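Local coordinates for inactive Zymogen C11 Protease (Parabacteroides distasonis, PDB 6MZO), which probably cleaves peptide bonds as a clostripain-like cysteine protease of family C11, and is captured here as the inactive zymogen, at residues A[158-162]-A[163-167]; A[168-171]-A[172-176]; A[296-299]-A[300-304]. One frame throughout, in Å; residues are numbered along the deposited sequence.

Contacts 1 and 2 follow each other in the chain and touch: the turn after strand 155-162 leads straight into helix 168-173, and Val170 and Phe174 of contact 2 pack on Phe160, Met165 and Ile158 of contact 1. Contact 1 lies at the centre of the chain and is wholly buried, an apolar sulfur-aromatic cluster. Contact 2 is also largely buried but mixes helical backbone bonds with an arginine held by two carboxylates. Contact 3, its centre about 17 Å from that of contact 1, is partly exposed. It rests chiefly on backbone bonds at a helix end and reaches the same mixed sheet at one of its edge strands, 302-307.

Contact 1. Residues A[158-162]-A[163-167]; sequences ILFDA and CYMSC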
loop_
_atom_site.group_PDB
_atom_site.type_symbol
_atom_site.label_atom_id
_atom_site.label_comp_id
_atom_site.label_asym_id
_atom_site.label_seq_id
_atom_site.Cartn_x
_atom_site.Cartn_y
_atom_site.Cartn_z
ATOM N N ILE A 158 -5.941 5.895 -0.421
ATOM C CA ILE A 158 -4.806 5.523 -1.270
ATOM C C ILE A 158 -4.784 4.015 -1.256
ATOM O O ILE A 158 -4.823 3.401 -0.155
ATOM C CB ILE A 158 -3.423 6.063 -0.780
ATOM C CG1 ILE A 158 -3.404 7.602 -0.791
ATOM C CG2 ILE A 158 -2.310 5.452 -1.647
ATOM C CD1 ILE A 158 -2.171 8.230 0.017
ATOM N N LEU A 159 -4.788 3.427 -2.452
ATOM C CA LEU A 159 -4.698 1.962 -2.614
ATOM C C LEU A 159 -3.274 1.658 -3.046
ATOM O O LEU A 159 -2.845 2.082 -4.117
ATOM C CB LEU A 159 -5.717 1.509 -3.657
ATOM C CG LEU A 159 -5.901 0.001 -3.899
ATOM C CD1 LEU A 159 -7.082 -0.211 -4.896
ATOM C CD2 LEU A 159 -4.717 -0.670 -4.500
ATOM N N PHE A 160 -2.536 0.966 -2.161
ATOM C CA PHE A 160 -1.151 0.584 -2.527
ATOM C C PHE A 160 -1.162 -0.788 -3.163
ATOM O O PHE A 160 -1.306 -1.802 -2.461
ATOM C CB PHE A 160 -0.269 0.573 -1.271
ATOM C CG PHE A 160 0.053 1.937 -0.723
ATOM C CD1 PHE A 160 0.922 2.781 -1.408
ATOM C CD2 PHE A 160 -0.484 2.347 0.504
ATOM C CE1 PHE A 160 1.242 4.017 -0.902
ATOM C CE2 PHE A 160 -0.134 3.628 1.026
ATOM C CZ PHE A 160 0.725 4.423 0.305
ATOM N N ASP A 161 -1.028 -0.853 -4.475
ATOM C CA ASP A 161 -0.924 -2.140 -5.137
ATOM C C ASP A 161 0.559 -2.432 -5.221
ATOM O O ASP A 161 1.225 -2.174 -6.222
ATOM C CB ASP A 161 -1.663 -2.088 -6.527
ATOM C CG ASP A 161 -1.802 -3.484 -7.135
ATOM O OD1 ASP A 161 -1.034 -4.420 -6.769
ATOM O OD2 ASP A 161 -2.572 -3.643 -8.066
ATOM N N ALA A 162 1.077 -2.972 -4.095
ATOM C CA ALA A 162 2.522 -2.984 -3.838
ATOM C C ALA A 162 2.736 -3.956 -2.680
ATOM O O ALA A 162 1.781 -4.338 -2.021
ATOM C CB ALA A 162 3.044 -1.570 -3.460
ATOM N N CYS A 163 3.975 -4.371 -2.526
ATOM C CA CYS A 163 4.254 -5.219 -1.370
ATOM C C CYS A 163 4.474 -4.460 -0.084
ATOM O O CYS A 163 5.136 -3.408 -0.026
ATOM C CB CYS A 163 5.491 -6.099 -1.635
ATOM S SG CYS A 163 5.343 -7.093 -3.141
ATOM N N TYR A 164 3.988 -5.102 0.995
ATOM C CA TYR A 164 4.301 -4.774 2.384
ATOM C C TYR A 164 3.825 -3.413 2.853
ATOM O O TYR A 164 4.316 -2.909 3.860
ATOM C CB TYR A 164 5.807 -4.901 2.626
ATOM C CG TYR A 164 6.363 -6.256 2.286
ATOM C CD1 TYR A 164 5.842 -7.423 2.887
ATOM C CD2 TYR A 164 7.367 -6.394 1.360
ATOM C CE1 TYR A 164 6.388 -8.637 2.589
ATOM C CE2 TYR A 164 7.943 -7.635 1.054
ATOM C CZ TYR A 164 7.433 -8.775 1.665
ATOM O OH TYR A 164 7.959 -10.005 1.387
ATOM N N MET A 165 2.841 -2.827 2.177
ATOM C CA MET A 165 2.533 -1.455 2.538
ATOM C C MET A 165 1.612 -1.338 3.683
ATOM O O MET A 165 1.479 -0.276 4.277
ATOM C CB MET A 165 1.948 -0.657 1.309
ATOM C CG MET A 165 2.970 -0.524 0.191
ATOM S SD MET A 165 4.511 0.340 0.604
ATOM C CE MET A 165 3.900 2.065 0.557
ATOM N N SER A 166 0.869 -2.407 4.006
ATOM C CA SER A 166 0.044 -2.364 5.230
ATOM C C SER A 166 0.922 -2.635 6.417
ATOM O O SER A 166 1.024 -3.798 6.888
ATOM C CB SER A 166 -1.075 -3.444 5.209
ATOM O OG SER A 166 -2.080 -3.027 4.285
ATOM N N CYS A 167 1.545 -1.605 6.933
ATOM C CA CYS A 167 2.303 -1.670 8.166
ATOM C C CYS A 167 2.069 -0.398 8.918
ATOM O O CYS A 167 1.608 0.576 8.341
ATOM C CB CYS A 167 3.782 -1.828 7.914
ATOM S SG CYS A 167 4.476 -0.443 6.925
#
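Between Phe160 and Ala162, the two residues that press on Met165, Asp161 sends its carboxylate the other way: OD2 is gripped by Tyr195 OH and Phe193 N, and OD1 is bonded to His116 NE2. Met165 meets Phe160 at both ends of its side chain, through CB and CG and again through CE. Its CB lies 3.6 Å from Phe160 CB, and its terminal methyl CE sits over one face of the ring, 3.6 Å above the plane and set off toward the rim, nearest CD1 and CE1. From CE to the ring centroid is 3.8 Å, a CH-pi contact, while Met165 SD stands farther up over the same ring at 5.1 Å, which makes the pair a Met-aromatic contact. Bends at chi2 (-60°) and chi3 (-77°) fold the thioether back over the ring, its chain running roughly perpendicular to the phenylalanine side chain. Ala162 CB supports the start of this chain, 3.8 Å from Met165 CG. Ile158 CG2 fills the opposite face, 3.7 Å above the plane and over its centre, and the ring is clasped between the two. Phe174 adds an edge-to-face stack, and Trp120 and Val170 pack against Met165. With an alanine in place of Phe160, the Met165 methyl would probably lose the face it rests on and be freer to turn, and a gap would open beside Ile158. At Tyr164 the backbone turns through left-handed helical angles, bringing Met165 back toward the strand; farther on, Cys167 takes the N-cap position of helix 168-173. Asp161 on the strand and Cys163 in the loop that follows, with His116 just after the neighbouring parallel strand 109-115, are consistent with the active-site region of clan CD cysteine peptidases, where loops after central parallel strands bear the catalytic groups.

Contact 2. Residues A[168-171]-A[172-176]; sequences AEVA and YAFRG
Val170 and Phe174 meet one helical turn apart. Val170 CG1 reaches Phe174 CD1 at 3.8 Å, the two side chains meeting at a slant, and a chi1 of 165° places that methyl beside its own carbonyl carbon, on the side where the Phe174 ring lies. Val170 O serves both main chain and ring: it accepts a bond from Phe174 N at 3.0 Å and lies in plane at the ring edge, 3.2 Å from Phe174 CD1. The other turns close in the same way, Tyr172 N to Ala168 O at 2.8 Å and Ala173 N to Glu169 O at 3.0 Å. Arg175, following the first residue to leave helical angles, folds back on Tyr172. Its NH1 gives a fairly straight bond to Tyr172 O (2.8 Å, 158°) within the guanidinium plane, while Arg175 N reaches the same oxygen from the opposite face at 3.2 Å. The guanidinium also lies over the Tyr172 ring, NH1 3.4 Å above its centre. These bonds and the stacked ring should limit the rotation of the group. In the next shell, salt bridges to Asp236 through NE and Glu351 through NH1 hold the arginine, and Tyr172 OH bonds to Asp355 while its ring stacks edge-to-face with Trp352. Glu169 bonds through OE2 to Tyr347 OH and Tyr334 N. The short helix is the connecting element of a beta-alpha-beta unit, between the parallel strands 155-162 and 178-183.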
loop_
_atom_site.group_PDB
_atom_site.type_symbol
_atom_site.label_atom_id
_atom_site.label_comp_id
_atom_site.label_asym_id
_atom_site.label_seq_id
_atom_site.Cartn_x
_atom_site.Cartn_y
_atom_site.Cartn_z
ATOM N N ALA A 168 2.304 -0.433 10.201
ATOM C CA ALA A 168 2.010 0.715 11.023
ATOM C C ALA A 168 2.733 1.908 10.512
ATOM O O ALA A 168 2.213 3.045 10.552
ATOM C CB ALA A 168 2.378 0.471 12.454
ATOM N N GLU A 169 3.988 1.705 10.118
ATOM C CA GLU A 169 4.801 2.836 9.754
ATOM C C GLU A 169 4.262 3.614 8.562
ATOM O O GLU A 169 4.321 4.868 8.549
ATOM C CB GLU A 169 6.219 2.392 9.420
ATOM C CG GLU A 169 7.012 1.718 10.591
ATOM C CD GLU A 169 6.750 0.196 10.700
ATOM O OE1 GLU A 169 5.801 -0.317 10.112
ATOM O OE2 GLU A 169 7.542 -0.418 11.428
ATOM N N VAL A 170 3.789 2.869 7.583
ATOM C CA VAL A 170 3.146 3.496 6.399
ATOM C C VAL A 170 1.794 4.072 6.732
ATOM O O VAL A 170 1.422 5.225 6.318
ATOM C CB VAL A 170 3.043 2.442 5.222
ATOM C CG1 VAL A 170 2.051 2.918 4.119
ATOM C CG2 VAL A 170 4.432 2.098 4.716
ATOM N N ALA A 171 0.952 3.289 7.420
ATOM C CA ALA A 171 -0.375 3.853 7.732
ATOM C C ALA A 171 -0.201 5.170 8.545
ATOM O O ALA A 171 -0.980 6.178 8.370
ATOM C CB ALA A 171 -1.197 2.837 8.522
ATOM N N TYR A 172 0.811 5.204 9.413
ATOM C CA TYR A 172 1.002 6.396 10.218
ATOM C C TYR A 172 1.509 7.548 9.344
ATOM O O TYR A 172 1.026 8.719 9.452
ATOM C CB TYR A 172 2.006 6.133 11.349
ATOM C CG TYR A 172 2.105 7.240 12.355
ATOM C CD1 TYR A 172 1.043 7.512 13.208
ATOM C CD2 TYR A 172 3.290 7.922 12.545
ATOM C CE1 TYR A 172 1.175 8.492 14.208
ATOM C CE2 TYR A 172 3.437 8.974 13.544
ATOM C CZ TYR A 172 2.345 9.177 14.372
ATOM O OH TYR A 172 2.511 10.139 15.307
ATOM N N ALA A 173 2.458 7.238 8.471
ATOM C CA ALA A 173 3.088 8.323 7.641
ATOM C C ALA A 173 2.062 8.991 6.735
ATOM O O ALA A 173 2.220 10.219 6.455
ATOM C CB ALA A 173 4.222 7.769 6.785
ATOM N N PHE A 174 1.105 8.214 6.253
ATOM C CA PHE A 174 0.119 8.768 5.296
ATOM C C PHE A 174 -1.174 9.189 5.932
ATOM O O PHE A 174 -2.135 9.501 5.199
ATOM C CB PHE A 174 -0.158 7.771 4.140
ATOM C CG PHE A 174 1.053 7.600 3.238
ATOM C CD1 PHE A 174 2.058 6.655 3.554
ATOM C CD2 PHE A 174 1.231 8.412 2.142
ATOM C CE1 PHE A 174 3.195 6.530 2.779
ATOM C CE2 PHE A 174 2.368 8.309 1.353
ATOM C CZ PHE A 174 3.372 7.368 1.684
ATOM N N ARG A 175 -1.241 9.219 7.266
ATOM C CA ARG A 175 -2.541 9.451 7.946
ATOM C C ARG A 175 -3.133 10.817 7.631
ATOM O O ARG A 175 -4.345 10.977 7.717
ATOM C CB ARG A 175 -2.384 9.300 9.471
ATOM C CG ARG A 175 -1.536 10.394 10.121
ATOM C CD ARG A 175 -1.221 9.930 11.569
ATOM N NE ARG A 175 -0.620 10.972 12.357
ATOM C CZ ARG A 175 0.637 11.407 12.209
ATOM N NH1 ARG A 175 1.392 10.854 11.281
ATOM N NH2 ARG A 175 1.141 12.408 12.929
ATOM N N GLY A 176 -2.268 11.766 7.334
ATOM C CA GLY A 176 -2.721 13.121 7.062
ATOM C C GLY A 176 -3.199 13.383 5.650
ATOM O O GLY A 176 -3.922 14.412 5.459
#

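Contact 3. Residues A[296-299]-A[300-304]; sequences RSME and KAVIY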
loop_
_atom_site.group_PDB
_atom_site.type_symbol
_atom_site.label_atom_id
_atom_site.label_comp_id
_atom_site.label_asym_id
_atom_site.label_seq_id
_atom_site.Cartn_x
_atom_site.Cartn_y
_atom_site.Cartn_z
ATOM N N ARG A 296 -7.580 -2.894 21.557
ATOM C CA ARG A 296 -8.726 -1.995 21.328
ATOM C C ARG A 296 -8.437 -0.929 20.262
ATOM O O ARG A 296 -9.328 -0.609 19.449
ATOM C CB ARG A 296 -9.133 -1.341 22.629
ATOM C CG ARG A 296 -9.824 -2.310 23.567
ATOM C CD ARG A 296 -10.432 -1.580 24.739
ATOM N NE ARG A 296 -11.520 -2.378 25.308
ATOM C CZ ARG A 296 -11.791 -2.496 26.608
ATOM N NH1 ARG A 296 -11.069 -1.856 27.522
ATOM N NH2 ARG A 296 -12.800 -3.265 26.994
ATOM N N SER A 297 -7.195 -0.415 20.268
ATOM C CA SER A 297 -6.845 0.609 19.291
ATOM C C SER A 297 -6.783 0.011 17.894
ATOM O O SER A 297 -7.249 0.654 16.930
ATOM C CB SER A 297 -5.522 1.298 19.642
ATOM O OG SER A 297 -5.718 2.073 20.841
ATOM N N MET A 298 -6.239 -1.200 17.792
ATOM C CA MET A 298 -6.163 -1.927 16.527
ATOM C C MET A 298 -7.566 -2.185 16.015
ATOM O O MET A 298 -7.808 -2.094 14.798
ATOM C CB MET A 298 -5.441 -3.261 16.670
ATOM C CG MET A 298 -3.877 -3.132 16.819
ATOM S SD MET A 298 -3.146 -2.607 15.233
ATOM C CE MET A 298 -3.109 -4.258 14.428
ATOM N N GLU A 299 -8.510 -2.570 16.890
ATOM C CA GLU A 299 -9.891 -2.807 16.427
ATOM C C GLU A 299 -10.465 -1.562 15.751
ATOM O O GLU A 299 -11.287 -1.677 14.825
ATOM C CB GLU A 299 -10.811 -3.180 17.601
ATOM C CG GLU A 299 -10.530 -4.557 18.164
ATOM C CD GLU A 299 -11.341 -4.842 19.441
ATOM O OE1 GLU A 299 -12.491 -4.371 19.529
ATOM O OE2 GLU A 299 -10.828 -5.541 20.350
ATOM N N LYS A 300 -10.068 -0.376 16.238
ATOM C CA LYS A 300 -10.593 0.852 15.626
ATOM C C LYS A 300 -9.853 1.220 14.316
ATOM O O LYS A 300 -10.527 1.734 13.367
ATOM C CB LYS A 300 -10.499 2.041 16.588
ATOM C CG LYS A 300 -11.479 1.971 17.729
ATOM C CD LYS A 300 -11.017 2.806 18.899
ATOM C CE LYS A 300 -11.240 4.286 18.708
ATOM N NZ LYS A 300 -11.051 4.989 20.016
ATOM N N ALA A 301 -8.545 1.014 14.296
ATOM C CA ALA A 301 -7.670 1.433 13.184
ATOM C C ALA A 301 -7.709 0.500 12.011
ATOM O O ALA A 301 -7.752 0.976 10.856
ATOM C CB ALA A 301 -6.248 1.580 13.645
ATOM N N VAL A 302 -7.770 -0.801 12.268
ATOM C CA VAL A 302 -7.765 -1.759 11.161
ATOM C C VAL A 302 -9.256 -2.164 10.955
ATOM O O VAL A 302 -9.794 -3.050 11.695
ATOM C CB VAL A 302 -6.875 -2.918 11.441
ATOM C CG1 VAL A 302 -6.922 -3.917 10.229
ATOM C CG2 VAL A 302 -5.385 -2.471 11.651
ATOM N N ILE A 303 -9.950 -1.513 10.022
ATOM C CA ILE A 303 -11.392 -1.650 9.966
ATOM C C ILE A 303 -11.840 -2.852 9.178
ATOM O O ILE A 303 -12.993 -3.291 9.355
ATOM C CB ILE A 303 -12.121 -0.378 9.419
ATOM C CG1 ILE A 303 -11.680 -0.098 7.965
ATOM C CG2 ILE A 303 -11.845 0.765 10.403
ATOM C CD1 ILE A 303 -12.686 0.875 7.280
ATOM N N TYR A 304 -10.930 -3.394 8.349
ATOM C CA TYR A 304 -11.192 -4.639 7.639
ATOM C C TYR A 304 -9.875 -5.317 7.448
ATOM O O TYR A 304 -8.879 -4.643 7.127
ATOM C CB TYR A 304 -11.871 -4.363 6.288
ATOM C CG TYR A 304 -12.089 -5.658 5.512
ATOM C CD1 TYR A 304 -13.221 -6.439 5.707
ATOM C CD2 TYR A 304 -11.082 -6.130 4.660
ATOM C CE1 TYR A 304 -13.382 -7.609 5.010
ATOM C CE2 TYR A 304 -11.213 -7.330 3.931
ATOM C CZ TYR A 304 -12.348 -8.073 4.155
ATOM O OH TYR A 304 -12.603 -9.253 3.463
#
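Arg296 O receives a weak, long bond from Lys300 N at 3.3 Å, and the lysine's CG and CD pass alongside the same oxygen. Ser297 O is the next acceptor and takes two: Ala301 N at 3.0 Å, and again Lys300 N, weakly and at a poor slant (125°). The Ser297 hydroxyl bonds to Thr241 OG1 and Glu237 OE2. Met298 O makes the shortest and straightest of these backbone bonds. It takes Val302 N at 2.8 Å with an almost straight 167°, so the last helical bond is given by a residue that has already left helical angles. The Met298 side chain adds an apolar touch, CE to Val302 CG2 at 4.0 Å, the two side chains running alongside each other. The thioether doubles back on itself beyond CG, which carries its methyl to the valine. Glu299 is exposed, its chain extended beyond CG. Lys300 bends at chi3 and ends in a salt bridge with Glu237, the carboxylate that also holds Ser297. Helix 288-301 thus lies against helix 235-246, with Met298 and Ala301 on Leu238, and Met298 and Val302 share Leu331. The chain then passes directly into strand 302-307, an outermost strand of the mixed sheet, which runs antiparallel to strand 226-231 and bonds to it through Ile303, Tyr304 and Val229, with helix 209-220 against Ile303 and Tyr304.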